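Local coordinates for aminotransferase, class V family protein (Trichomonas vaginalis, PDB 5F8V), which probably catalyses the pyridoxal-phosphate-dependent transamination between O-phospho-L-serine and 2-oxoglutarate, giving 3-phosphooxypyruvate and L-glutamate in serine biosynthesis, at residues Lys94-Cys100 with Val120-Ala126; Phe151-Asp155 with Phe167-Pro171; Thr29-Asn33 with His47-Glu51; Glu54-Leu59 with Asn255-Lys259. One frame throughout, in Å; residues are numbered along the deposited sequence.

Contact 1: Lys94-Cys100 with Val120-Ala126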
loop_
_atom_site.group_PDB
_atom_site.type_symbol
_atom_site.label_atom_id
_atom_site.label_comp_id
_atom_site.label_asym_id
_atom_site.label_seq_id
_atom_site.Cartn_x
_atom_site.Cartn_y
_atom_site.Cartn_z
ATOM N N LYS A 94 -3.373 24.018 20.143
ATOM C CA LYS A 94 -2.380 23.688 21.164
ATOM C C LYS A 94 -2.638 22.339 21.844
ATOM O O LYS A 94 -1.859 21.928 22.709
ATOM C CB LYS A 94 -2.310 24.809 22.211
ATOM C CG LYS A 94 -1.993 26.197 21.647
ATOM C CD LYS A 94 -0.691 26.219 20.852
ATOM C CE LYS A 94 -0.257 27.627 20.447
ATOM N NZ LYS A 94 -0.798 28.027 19.118
ATOM N N ALA A 95 -3.713 21.648 21.454
ATOM C CA ALA A 95 -4.055 20.360 22.054
ATOM C C ALA A 95 -4.747 19.410 21.082
ATOM O O ALA A 95 -5.319 19.841 20.081
ATOM C CB ALA A 95 -4.928 20.574 23.285
ATOM N N VAL A 96 -4.657 18.115 21.390
ATOM C CA VAL A 96 -5.436 17.079 20.715
ATOM C C VAL A 96 -5.981 16.099 21.749
ATOM O O VAL A 96 -5.292 15.768 22.721
ATOM C CB VAL A 96 -4.619 16.305 19.656
ATOM C CG1 VAL A 96 -4.330 17.192 18.455
ATOM C CG2 VAL A 96 -3.334 15.717 20.248
ATOM N N ASP A 97 -7.217 15.644 21.532
ATOM C CA ASP A 97 -7.876 14.704 22.440
ATOM C C ASP A 97 -8.006 13.309 21.815
ATOM O O ASP A 97 -8.494 13.160 20.681
ATOM C CB ASP A 97 -9.244 15.248 22.870
ATOM C CG ASP A 97 -9.144 16.305 24.001
ATOM O OD1 ASP A 97 -8.145 16.318 24.751
ATOM O OD2 ASP A 97 -10.075 17.125 24.156
ATOM N N TYR A 98 -7.553 12.306 22.573
ATOM C CA TYR A 98 -7.644 10.889 22.213
ATOM C C TYR A 98 -8.429 10.149 23.290
ATOM O O TYR A 98 -8.060 10.196 24.460
ATOM C CB TYR A 98 -6.235 10.295 22.079
ATOM C CG TYR A 98 -5.558 10.669 20.777
ATOM C CD1 TYR A 98 -5.547 9.783 19.704
ATOM C CD2 TYR A 98 -4.953 11.917 20.606
ATOM C CE1 TYR A 98 -4.952 10.114 18.504
ATOM C CE2 TYR A 98 -4.351 12.262 19.395
ATOM C CZ TYR A 98 -4.354 11.354 18.350
ATOM O OH TYR A 98 -3.776 11.655 17.150
ATOM N N LEU A 99 -9.534 9.509 22.907
ATOM C CA LEU A 99 -10.253 8.607 23.811
ATOM C C LEU A 99 -9.766 7.197 23.504
ATOM O O LEU A 99 -9.972 6.692 22.397
ATOM C CB LEU A 99 -11.764 8.706 23.627
ATOM C CG LEU A 99 -12.608 7.702 24.435
ATOM C CD1 LEU A 99 -12.657 8.065 25.903
ATOM C CD2 LEU A 99 -14.015 7.581 23.868
ATOM N N CYS A 100 -9.131 6.569 24.487
ATOM C CA CYS A 100 -8.549 5.239 24.329
ATOM C C CYS A 100 -9.452 4.198 24.973
ATOM O O CYS A 100 -9.478 4.061 26.193
ATOM C CB CYS A 100 -7.148 5.207 24.940
ATOM S SG CYS A 100 -5.997 6.407 24.221
ATOM N N VAL A 120 2.083 21.074 21.568
ATOM C CA VAL A 120 0.789 20.403 21.472
ATOM C C VAL A 120 0.642 19.424 22.623
ATOM O O VAL A 120 1.452 18.504 22.766
ATOM C CB VAL A 120 0.595 19.664 20.131
ATOM C CG1 VAL A 120 -0.797 19.056 20.056
ATOM C CG2 VAL A 120 0.812 20.612 18.953
ATOM N N THR A 121 -0.392 19.633 23.437
ATOM C CA THR A 121 -0.731 18.717 24.523
ATOM C C THR A 121 -1.474 17.510 23.934
ATOM O O THR A 121 -2.566 17.665 23.403
ATOM C CB THR A 121 -1.604 19.416 25.591
ATOM O OG1 THR A 121 -0.915 20.569 26.101
ATOM C CG2 THR A 121 -1.920 18.482 26.754
ATOM N N VAL A 122 -0.870 16.327 24.018
ATOM C CA VAL A 122 -1.509 15.086 23.582
ATOM C C VAL A 122 -2.212 14.464 24.790
ATOM O O VAL A 122 -1.583 13.818 25.624
ATOM C CB VAL A 122 -0.494 14.102 22.979
ATOM C CG1 VAL A 122 -1.214 12.888 22.388
ATOM C CG2 VAL A 122 0.364 14.797 21.920
ATOM N N ASN A 123 -3.524 14.670 24.865
ATOM C CA ASN A 123 -4.300 14.347 26.045
ATOM C C ASN A 123 -5.102 13.062 25.863
ATOM O O ASN A 123 -5.843 12.924 24.892
ATOM C CB ASN A 123 -5.241 15.510 26.360
ATOM C CG ASN A 123 -6.029 15.296 27.637
ATOM O OD1 ASN A 123 -5.469 14.908 28.660
ATOM N ND2 ASN A 123 -7.335 15.537 27.582
ATOM N N SER A 124 -4.928 12.124 26.794
ATOM C CA SER A 124 -5.795 10.958 26.901
ATOM C C SER A 124 -7.023 11.337 27.740
ATOM O O SER A 124 -6.885 11.695 28.908
ATOM C CB SER A 124 -5.051 9.789 27.538
ATOM O OG SER A 124 -5.894 8.655 27.632
ATOM N N VAL A 125 -8.203 11.234 27.131
ATOM C CA VAL A 125 -9.472 11.782 27.658
ATOM C C VAL A 125 -10.017 11.057 28.898
ATOM O O VAL A 125 -10.564 11.706 29.811
ATOM C CB VAL A 125 -10.548 11.792 26.530
ATOM C CG1 VAL A 125 -11.959 11.957 27.062
ATOM C CG2 VAL A 125 -10.245 12.890 25.521
ATOM N N ALA A 126 -9.895 9.730 28.909
ATOM C CA ALA A 126 -10.373 8.890 30.012
ATOM C C ALA A 126 -9.246 8.040 30.608
ATOM O O ALA A 126 -9.514 7.026 31.257
ATOM C CB ALA A 126 -11.511 7.993 29.528
HETATM O O HOH W 1 0.218 22.879 24.564
HETATM O O HOH W 2 -8.440 7.914 27.050
#
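Strands 95-98 and 121-124 run parallel, their short axes 4.9 Å apart and 21° from alignment, with A95 beside T121 and Y98 beside S124. Five backbone hydrogen bonds join the segments, from T121 N to K94 O at one end to V125 N to Y98 O at the other. D97 and N123 share a face and point the same way; CG of N123, anti to the backbone N (chi1 -176°), sets the amide beside D97. N123 ND2 donates at 3.0 Å to D97 OD1, which lies in the amide plane but is met from above its own carboxylate plane; S145 OG also bonds D97 OD1, and K143 O takes N123 ND2. V125 crosses D97 at about a right angle, CG2 3.7 Å from D97 CB. The other face is largely apolar around V96 and V122: V96 CG2 lies 4.1 Å from V122 CG1 and meets the edge of the Y98 ring, whose hydroxyl bonds Y150. Farther along, L99 CD1 reaches A126 CB at 3.8 Å. There a water takes the N-H groups of C100 and A126 and pairs with S124 OG. Helix 103-115 packs F109 against Y98 and V122, completing a beta-alpha-beta unit at one edge of the aminotransferase's mixed sheet.

Contact 2: Phe151-Asp155 with Phe167-Pro171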
loop_
_atom_site.group_PDB
_atom_site.type_symbol
_atom_site.label_atom_id
_atom_site.label_comp_id
_atom_site.label_asym_id
_atom_site.label_seq_id
_atom_site.Cartn_x
_atom_site.Cartn_y
_atom_site.Cartn_z
ATOM N N PHE A 151 -11.130 15.361 18.337
ATOM C CA PHE A 151 -11.407 14.303 19.297
ATOM C C PHE A 151 -11.255 12.991 18.526
ATOM O O PHE A 151 -12.075 12.681 17.660
ATOM C CB PHE A 151 -12.824 14.442 19.853
ATOM C CG PHE A 151 -13.184 13.413 20.886
ATOM C CD1 PHE A 151 -13.062 13.697 22.244
ATOM C CD2 PHE A 151 -13.660 12.158 20.506
ATOM C CE1 PHE A 151 -13.407 12.753 23.198
ATOM C CE2 PHE A 151 -13.998 11.211 21.449
ATOM C CZ PHE A 151 -13.873 11.507 22.802
ATOM N N TYR A 152 -10.195 12.247 18.823
ATOM C CA TYR A 152 -9.895 10.998 18.124
ATOM C C TYR A 152 -10.440 9.817 18.907
ATOM O O TYR A 152 -10.292 9.765 20.130
ATOM C CB TYR A 152 -8.386 10.838 17.934
ATOM C CG TYR A 152 -8.001 9.582 17.183
ATOM C CD1 TYR A 152 -7.996 8.330 17.815
ATOM C CD2 TYR A 152 -7.645 9.636 15.834
ATOM C CE1 TYR A 152 -7.664 7.181 17.125
ATOM C CE2 TYR A 152 -7.298 8.489 15.144
ATOM C CZ TYR A 152 -7.308 7.273 15.796
ATOM O OH TYR A 152 -6.971 6.145 15.117
ATOM N N TYR A 153 -11.050 8.863 18.203
ATOM C CA TYR A 153 -11.489 7.603 18.824
ATOM C C TYR A 153 -11.681 6.478 17.825
ATOM O O TYR A 153 -11.781 6.711 16.626
ATOM C CB TYR A 153 -12.774 7.799 19.631
ATOM C CG TYR A 153 -14.075 7.701 18.857
ATOM C CD1 TYR A 153 -14.532 8.760 18.079
ATOM C CD2 TYR A 153 -14.869 6.558 18.938
ATOM C CE1 TYR A 153 -15.739 8.677 17.381
ATOM C CE2 TYR A 153 -16.071 6.474 18.257
ATOM C CZ TYR A 153 -16.503 7.541 17.474
ATOM O OH TYR A 153 -17.699 7.438 16.808
ATOM N N CYS A 154 -11.746 5.263 18.355
ATOM C CA CYS A 154 -11.928 4.052 17.562
ATOM C C CYS A 154 -13.366 3.574 17.698
ATOM O O CYS A 154 -13.821 3.224 18.795
ATOM C CB CYS A 154 -10.980 2.965 18.039
ATOM S SG CYS A 154 -11.017 1.507 17.000
ATOM N N ASP A 155 -14.087 3.573 16.586
ATOM C CA ASP A 155 -15.501 3.216 16.620
ATOM C C ASP A 155 -15.714 1.746 16.986
ATOM O O ASP A 155 -16.698 1.422 17.640
ATOM C CB ASP A 155 -16.170 3.539 15.282
ATOM C CG ASP A 155 -17.660 3.737 15.416
ATOM O OD1 ASP A 155 -18.084 4.515 16.288
ATOM O OD2 ASP A 155 -18.410 3.117 14.647
ATOM N N PHE A 167 -22.157 8.153 17.512
ATOM C CA PHE A 167 -20.974 9.013 17.675
ATOM C C PHE A 167 -21.032 9.746 19.023
ATOM O O PHE A 167 -22.116 10.105 19.473
ATOM C CB PHE A 167 -20.863 10.061 16.556
ATOM C CG PHE A 167 -20.596 9.498 15.173
ATOM C CD1 PHE A 167 -20.250 8.156 14.952
ATOM C CD2 PHE A 167 -20.666 10.348 14.073
ATOM C CE1 PHE A 167 -20.012 7.691 13.673
ATOM C CE2 PHE A 167 -20.417 9.881 12.793
ATOM C CZ PHE A 167 -20.093 8.555 12.592
ATOM N N PRO A 168 -19.867 9.951 19.674
ATOM C CA PRO A 168 -19.841 10.791 20.872
ATOM C C PRO A 168 -20.271 12.236 20.595
ATOM O O PRO A 168 -20.189 12.707 19.452
ATOM C CB PRO A 168 -18.369 10.765 21.298
ATOM C CG PRO A 168 -17.796 9.552 20.664
ATOM C CD PRO A 168 -18.537 9.395 19.373
ATOM N N ASP A 169 -20.737 12.904 21.648
ATOM C CA ASP A 169 -21.075 14.320 21.618
ATOM C C ASP A 169 -19.953 15.107 22.302
ATOM O O ASP A 169 -19.824 15.082 23.526
ATOM C CB ASP A 169 -22.414 14.540 22.332
ATOM C CG ASP A 169 -22.925 15.966 22.219
ATOM O OD1 ASP A 169 -22.540 16.683 21.264
ATOM O OD2 ASP A 169 -23.740 16.363 23.084
ATOM N N VAL A 170 -19.125 15.769 21.497
ATOM C CA VAL A 170 -18.023 16.585 21.999
ATOM C C VAL A 170 -17.864 17.831 21.129
ATOM O O VAL A 170 -18.282 17.828 19.964
ATOM C CB VAL A 170 -16.680 15.812 22.043
ATOM C CG1 VAL A 170 -16.753 14.654 23.030
ATOM C CG2 VAL A 170 -16.262 15.332 20.662
ATOM N N PRO A 171 -17.262 18.903 21.682
ATOM C CA PRO A 171 -17.138 20.127 20.877
ATOM C C PRO A 171 -16.271 19.961 19.625
ATOM O O PRO A 171 -16.719 20.304 18.529
ATOM C CB PRO A 171 -16.517 21.128 21.860
ATOM C CG PRO A 171 -16.955 20.643 23.205
ATOM C CD PRO A 171 -16.862 19.144 23.085
#
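The Y153 ring is overlapped by the pyrrolidine of P168, which comes from the opposite direction and lays CG over one ring face, 4.0 Å from the centroid and 14° off the normal; P168 CD lies nearest the hydroxyl end, 3.3 Å from Y153 CZ. This CH-pi contact belongs to the connection between two adjacent parallel strands, 148-154 and 174-177, of the aminotransferase sheet: segment 167-171 has no regular structure and runs back along the end of the first strand, nearly antiparallel to it. No hydrogen bond crosses the interface. F151 and Y153 both point toward the loop, while Y152 faces the other side of the sheet and packs on A108 of helix 103-115. The V170 side chain crosses that of F151 at about a right angle and sets both methyls on one face of the ring, CG1 4.1 Å from the centroid and CG2 3.6 Å from F151 CG. P168 CG also reaches F151 CE2, at 4.2 Å, and so bridges the two aromatic residues. F164 meets Y153 edge-to-face. CG of Y153 lies between the backbone N and the carbonyl carbon (chi1 86°), which directs the ring toward the loop, its OH lying 3.2 Å from F167 CD1. That hydroxyl donates to D155 OD1 at 3.0 Å, meeting the oxygen from 39° above the carboxylate plane; D155 OD2 is held by R185 and N181.

Contact 3: Thr29-Asn33 with His47-Glu51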
loop_
_atom_site.group_PDB
_atom_site.type_symbol
_atom_site.label_atom_id
_atom_site.label_comp_id
_atom_site.label_asym_id
_atom_site.label_seq_id
_atom_site.Cartn_x
_atom_site.Cartn_y
_atom_site.Cartn_z
ATOM N N THR A 29 -6.995 -12.150 -16.699
ATOM C CA THR A 29 -6.118 -11.967 -17.865
ATOM C C THR A 29 -6.635 -10.918 -18.852
ATOM O O THR A 29 -5.871 -10.422 -19.689
ATOM C CB THR A 29 -5.888 -13.295 -18.621
ATOM O OG1 THR A 29 -7.072 -13.666 -19.332
ATOM C CG2 THR A 29 -5.510 -14.404 -17.660
ATOM N N ASN A 30 -7.921 -10.585 -18.764
ATOM C CA ASN A 30 -8.518 -9.603 -19.651
ATOM C C ASN A 30 -9.660 -8.863 -18.971
ATOM O O ASN A 30 -10.778 -9.385 -18.859
ATOM C CB ASN A 30 -8.994 -10.274 -20.945
ATOM C CG ASN A 30 -9.163 -9.283 -22.082
ATOM O OD1 ASN A 30 -9.602 -8.147 -21.873
ATOM N ND2 ASN A 30 -8.797 -9.696 -23.293
ATOM N N TRP A 31 -9.367 -7.638 -18.538
ATOM C CA TRP A 31 -10.305 -6.810 -17.787
ATOM C C TRP A 31 -11.095 -5.898 -18.728
ATOM O O TRP A 31 -10.505 -5.127 -19.487
ATOM C CB TRP A 31 -9.547 -5.986 -16.749
ATOM C CG TRP A 31 -10.398 -5.043 -15.987
ATOM C CD1 TRP A 31 -11.511 -5.342 -15.262
ATOM C CD2 TRP A 31 -10.201 -3.633 -15.865
ATOM N NE1 TRP A 31 -12.027 -4.202 -14.701
ATOM C CE2 TRP A 31 -11.240 -3.138 -15.052
ATOM C CE3 TRP A 31 -9.245 -2.738 -16.365
ATOM C CZ2 TRP A 31 -11.351 -1.779 -14.724
ATOM C CZ3 TRP A 31 -9.357 -1.386 -16.039
ATOM C CH2 TRP A 31 -10.399 -0.923 -15.228
ATOM N N ARG A 32 -12.422 -5.996 -18.639
ATOM C CA ARG A 32 -13.394 -5.340 -19.532
ATOM C C ARG A 32 -13.002 -5.290 -21.015
ATOM O O ARG A 32 -13.144 -4.260 -21.676
ATOM C CB ARG A 32 -13.800 -3.955 -19.001
ATOM C CG ARG A 32 -12.712 -2.885 -19.045
ATOM C CD ARG A 32 -13.270 -1.493 -19.339
ATOM N NE ARG A 32 -13.221 -0.599 -18.180
ATOM C CZ ARG A 32 -13.560 0.691 -18.200
ATOM N NH1 ARG A 32 -13.995 1.284 -19.317
ATOM N NH2 ARG A 32 -13.462 1.400 -17.082
ATOM N N ASN A 33 -12.515 -6.421 -21.519
ATOM C CA ASN A 33 -12.163 -6.583 -22.930
ATOM C C ASN A 33 -11.054 -5.611 -23.405
ATOM O O ASN A 33 -11.010 -5.237 -24.576
ATOM C CB ASN A 33 -13.447 -6.468 -23.790
ATOM C CG ASN A 33 -13.508 -7.484 -24.925
ATOM O OD1 ASN A 33 -12.870 -8.543 -24.885
ATOM N ND2 ASN A 33 -14.302 -7.170 -25.941
ATOM N N HIS A 47 -9.095 3.784 -19.120
ATOM C CA HIS A 47 -9.749 2.701 -18.386
ATOM C C HIS A 47 -9.591 2.805 -16.872
ATOM O O HIS A 47 -10.572 2.654 -16.151
ATOM C CB HIS A 47 -9.250 1.338 -18.856
ATOM C CG HIS A 47 -9.584 1.041 -20.283
ATOM N ND1 HIS A 47 -8.629 0.995 -21.275
ATOM C CD2 HIS A 47 -10.770 0.803 -20.889
ATOM C CE1 HIS A 47 -9.211 0.727 -22.430
ATOM N NE2 HIS A 47 -10.510 0.605 -22.223
ATOM N N TRP A 48 -8.374 3.061 -16.389
ATOM C CA TRP A 48 -8.173 3.154 -14.939
ATOM C C TRP A 48 -8.869 4.377 -14.326
ATOM O O TRP A 48 -9.537 4.265 -13.298
ATOM C CB TRP A 48 -6.694 3.135 -14.501
ATOM C CG TRP A 48 -6.692 3.262 -13.019
ATOM C CD1 TRP A 48 -6.337 4.357 -12.277
ATOM C CD2 TRP A 48 -7.250 2.323 -12.108
ATOM N NE1 TRP A 48 -6.583 4.127 -10.946
ATOM C CE2 TRP A 48 -7.151 2.886 -10.813
ATOM C CE3 TRP A 48 -7.808 1.042 -12.252
ATOM C CZ2 TRP A 48 -7.567 2.203 -9.669
ATOM C CZ3 TRP A 48 -8.230 0.366 -11.116
ATOM C CH2 TRP A 48 -8.106 0.952 -9.840
ATOM N N MET A 49 -8.706 5.538 -14.951
ATOM C CA MET A 49 -9.349 6.754 -14.455
ATOM C C MET A 49 -10.876 6.649 -14.328
ATOM O O MET A 49 -11.453 7.258 -13.439
ATOM C CB MET A 49 -8.931 7.964 -15.296
ATOM C CG MET A 49 -7.500 8.396 -14.997
ATOM S SD MET A 49 -6.877 9.652 -16.126
ATOM C CE MET A 49 -7.794 11.104 -15.622
ATOM N N GLU A 50 -11.518 5.875 -15.200
ATOM C CA GLU A 50 -12.948 5.560 -15.062
ATOM C C GLU A 50 -13.239 4.659 -13.855
ATOM O O GLU A 50 -14.184 4.913 -13.107
ATOM C CB GLU A 50 -13.482 4.886 -16.328
ATOM C CG GLU A 50 -13.655 5.818 -17.510
ATOM C CD GLU A 50 -14.278 5.123 -18.715
ATOM O OE1 GLU A 50 -13.785 4.043 -19.114
ATOM O OE2 GLU A 50 -15.263 5.659 -19.268
ATOM N N GLU A 51 -12.436 3.606 -13.681
ATOM C CA GLU A 51 -12.626 2.662 -12.571
ATOM C C GLU A 51 -12.526 3.357 -11.219
ATOM O O GLU A 51 -13.356 3.138 -10.341
ATOM C CB GLU A 51 -11.601 1.520 -12.643
ATOM C CG GLU A 51 -11.668 0.487 -11.509
ATOM C CD GLU A 51 -12.936 -0.359 -11.493
ATOM O OE1 GLU A 51 -13.726 -0.333 -12.456
ATOM O OE2 GLU A 51 -13.140 -1.084 -10.506
HETATM O O HOH W 3 -14.513 0.746 -14.785
#
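R32 and E50 make the charged part of the contact. R32 NH1 donates to E50 OE1 at 2.8 Å, on the syn side of the carboxylate but 30° out of its plane, and NH2 adds a weak bond to the same oxygen. A single oxygen takes both donors, which is not the two-oxygen, two-nitrogen pairing of a bidentate bridge. A water links R32 to E51: it donates to E51 OE1 and takes a weak bond from R32 NH2. The other oxygen of E51 accepts from N255 ND2.

Flat groups supply the remaining contacts. The H47 ring stands at 80° to the guanidinium and turns its edge to it, CD2 lying over one face, 3.6 Å from R32 NH1. CG of R32, between its backbone N and carbonyl carbon (chi1 69°), sits over the centre of the neighbouring W31 ring, and the bends at chi2 and chi3 carry the guanidinium on to H47 and E50. W31 presents its six-membered edge to the helix: CZ3 meets H47 CB at 3.9 Å, CH2 touches E51 CB at 3.8 Å, and E51 OE1 lies in the ring plane beside CZ2.

The loop between helices 18-26 and 46-63 is thus clasped to the first turns of helix 46-63. Y252 of helix 248-263 meets W31 edge-to-face, and at the loop's start T29 O accepts from R5 of the second subunit.

Contact 4: Glu54-Leu59 with Asn255-Lys259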
loop_
_atom_site.group_PDB
_atom_site.type_symbol
_atom_site.label_atom_id
_atom_site.label_comp_id
_atom_site.label_asym_id
_atom_site.label_seq_id
_atom_site.Cartn_x
_atom_site.Cartn_y
_atom_site.Cartn_z
ATOM N N GLU A 54 -15.407 5.771 -10.704
ATOM C CA GLU A 54 -16.567 4.943 -10.374
ATOM C C GLU A 54 -16.507 4.421 -8.927
ATOM O O GLU A 54 -17.490 4.524 -8.187
ATOM C CB GLU A 54 -16.680 3.777 -11.362
ATOM C CG GLU A 54 -17.904 2.895 -11.170
ATOM C CD GLU A 54 -17.867 1.668 -12.055
ATOM O OE1 GLU A 54 -17.827 0.538 -11.515
ATOM O OE2 GLU A 54 -17.866 1.831 -13.287
ATOM N N ALA A 55 -15.354 3.884 -8.528
ATOM C CA ALA A 55 -15.167 3.373 -7.158
ATOM C C ALA A 55 -15.425 4.449 -6.098
ATOM O O ALA A 55 -16.058 4.184 -5.065
ATOM C CB ALA A 55 -13.774 2.793 -6.998
ATOM N N THR A 56 -14.960 5.667 -6.367
ATOM C CA THR A 56 -15.150 6.794 -5.457
ATOM C C THR A 56 -16.632 7.167 -5.324
ATOM O O THR A 56 -17.161 7.324 -4.208
ATOM C CB THR A 56 -14.331 8.025 -5.923
ATOM O OG1 THR A 56 -12.951 7.653 -6.093
ATOM C CG2 THR A 56 -14.429 9.163 -4.916
ATOM N N GLU A 57 -17.281 7.312 -6.474
ATOM C CA GLU A 57 -18.712 7.613 -6.550
ATOM C C GLU A 57 -19.552 6.528 -5.877
ATOM O O GLU A 57 -20.484 6.831 -5.137
ATOM C CB GLU A 57 -19.152 7.790 -8.022
ATOM C CG GLU A 57 -18.766 9.138 -8.631
ATOM C CD GLU A 57 -18.818 9.167 -10.157
ATOM O OE1 GLU A 57 -19.380 8.242 -10.787
ATOM O OE2 GLU A 57 -18.282 10.124 -10.744
ATOM N N ARG A 58 -19.218 5.267 -6.125
ATOM C CA ARG A 58 -19.989 4.154 -5.566
ATOM C C ARG A 58 -19.923 4.178 -4.030
ATOM O O ARG A 58 -20.934 3.992 -3.355
ATOM C CB ARG A 58 -19.513 2.810 -6.122
ATOM C CG ARG A 58 -20.479 1.670 -5.862
ATOM C CD ARG A 58 -20.058 0.370 -6.525
ATOM N NE ARG A 58 -19.822 0.462 -7.968
ATOM C CZ ARG A 58 -20.744 0.397 -8.936
ATOM N NH1 ARG A 58 -22.042 0.237 -8.678
ATOM N NH2 ARG A 58 -20.348 0.469 -10.207
ATOM N N LEU A 59 -18.738 4.432 -3.492
ATOM C CA LEU A 59 -18.573 4.555 -2.053
ATOM C C LEU A 59 -19.370 5.739 -1.525
ATOM O O LEU A 59 -19.964 5.649 -0.448
ATOM C CB LEU A 59 -17.100 4.709 -1.687
ATOM C CG LEU A 59 -16.751 4.802 -0.199
ATOM C CD1 LEU A 59 -17.210 3.557 0.552
ATOM C CD2 LEU A 59 -15.252 5.010 -0.029
ATOM N N ASN A 255 -13.958 -1.903 -5.106
ATOM C CA ASN A 255 -15.131 -1.570 -5.916
ATOM C C ASN A 255 -16.033 -2.777 -6.168
ATOM O O ASN A 255 -17.261 -2.654 -6.151
ATOM C CB ASN A 255 -14.707 -0.925 -7.246
ATOM C CG ASN A 255 -15.862 -0.274 -7.993
ATOM O OD1 ASN A 255 -16.871 0.115 -7.405
ATOM N ND2 ASN A 255 -15.703 -0.130 -9.299
ATOM N N HIS A 256 -15.426 -3.937 -6.391
ATOM C CA HIS A 256 -16.191 -5.176 -6.531
ATOM C C HIS A 256 -17.010 -5.474 -5.273
ATOM O O HIS A 256 -18.177 -5.840 -5.370
ATOM C CB HIS A 256 -15.290 -6.364 -6.888
ATOM C CG HIS A 256 -15.147 -6.589 -8.358
ATOM N ND1 HIS A 256 -16.222 -6.874 -9.171
ATOM C CD2 HIS A 256 -14.055 -6.604 -9.160
ATOM C CE1 HIS A 256 -15.802 -7.034 -10.414
ATOM N NE2 HIS A 256 -14.490 -6.881 -10.433
ATOM N N ILE A 257 -16.397 -5.295 -4.106
ATOM C CA ILE A 257 -17.092 -5.443 -2.834
ATOM C C ILE A 257 -18.177 -4.373 -2.653
ATOM O O ILE A 257 -19.257 -4.696 -2.178
ATOM C CB ILE A 257 -16.127 -5.455 -1.617
ATOM C CG1 ILE A 257 -15.220 -6.692 -1.674
ATOM C CG2 ILE A 257 -16.918 -5.469 -0.303
ATOM C CD1 ILE A 257 -14.010 -6.616 -0.769
ATOM N N PHE A 258 -17.918 -3.128 -3.046
ATOM C CA PHE A 258 -18.954 -2.079 -2.959
ATOM C C PHE A 258 -20.212 -2.488 -3.746
ATOM O O PHE A 258 -21.333 -2.387 -3.243
ATOM C CB PHE A 258 -18.445 -0.713 -3.452
ATOM C CG PHE A 258 -17.261 -0.155 -2.683
ATOM C CD1 PHE A 258 -16.941 -0.571 -1.383
ATOM C CD2 PHE A 258 -16.468 0.824 -3.267
ATOM C CE1 PHE A 258 -15.842 -0.035 -0.715
ATOM C CE2 PHE A 258 -15.376 1.359 -2.600
ATOM C CZ PHE A 258 -15.059 0.925 -1.326
ATOM N N LYS A 259 -20.007 -2.983 -4.961
ATOM C CA LYS A 259 -21.106 -3.490 -5.785
ATOM C C LYS A 259 -21.820 -4.628 -5.056
ATOM O O LYS A 259 -23.040 -4.645 -4.960
ATOM C CB LYS A 259 -20.599 -4.006 -7.135
ATOM C CG LYS A 259 -19.961 -2.972 -8.049
ATOM C CD LYS A 259 -19.171 -3.663 -9.156
ATOM C CE LYS A 259 -18.454 -2.673 -10.045
ATOM N NZ LYS A 259 -17.476 -3.335 -10.955
HETATM O O HOH W 4 -16.301 -1.318 -12.684
#
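E54 OE1 takes two donors from opposite faces of its carboxylate plane. R58 NH2, one helical turn on, makes a salt bridge to it at 2.8 Å, and N255 ND2 bonds it at 3.1 Å. The same amide is used at its other end, where R58 NE donates to N255 OD1 at 3.0 Å, so E54, R58 and N255 close a ring of hydrogen bonds. K259 NZ makes only a long ion pair with E54 OE1, but a water bonded to both spans them. The bend of R58 at chi3 (-55°) brings its guanidinium alongside K259, whose CG lies over one face, 3.4 Å from R58 NE. Further in, A55 CB rests on N255 CG at 3.8 Å and R58 CD on F258 CB. The F258 ring then receives L59 CD1 over one face, 4.2 Å from its centroid. The short helix axes pass 9.7 Å apart at 36°, and F73 of strand 69-75 also packs on F258. Bonds to E54, R58 and also E51 OE2 fix the rotation of the N255 amide, and E54, with E262 at R58 NH1, probably offsets the like charges of R58 and K259.

How the contacts relate
Contacts 1 and 2 are neighbours in the large mixed sheet: strands 95-98 and 148-154 pair directly, D97 O lying 2.7 Å from Y152 N, and L99 packs on F151. Contact 1 is backbone-bonded and lies at a sheet edge, whereas contact 2 is more buried and purely side-chain packing of a loop. Contacts 3 and 4 lie apart from these, their centres 27 to 45 Å away, and share helix 46-63. They meet where E51 OE2 approaches N255 ND2 (3.0 Å), so one amide nitrogen serves both. An arginine-glutamate bridge crosses contact 3 to tie down a peripheral loop, whereas that of contact 4 lies within one helix and the N255 amide makes the crossing, over an apolar base.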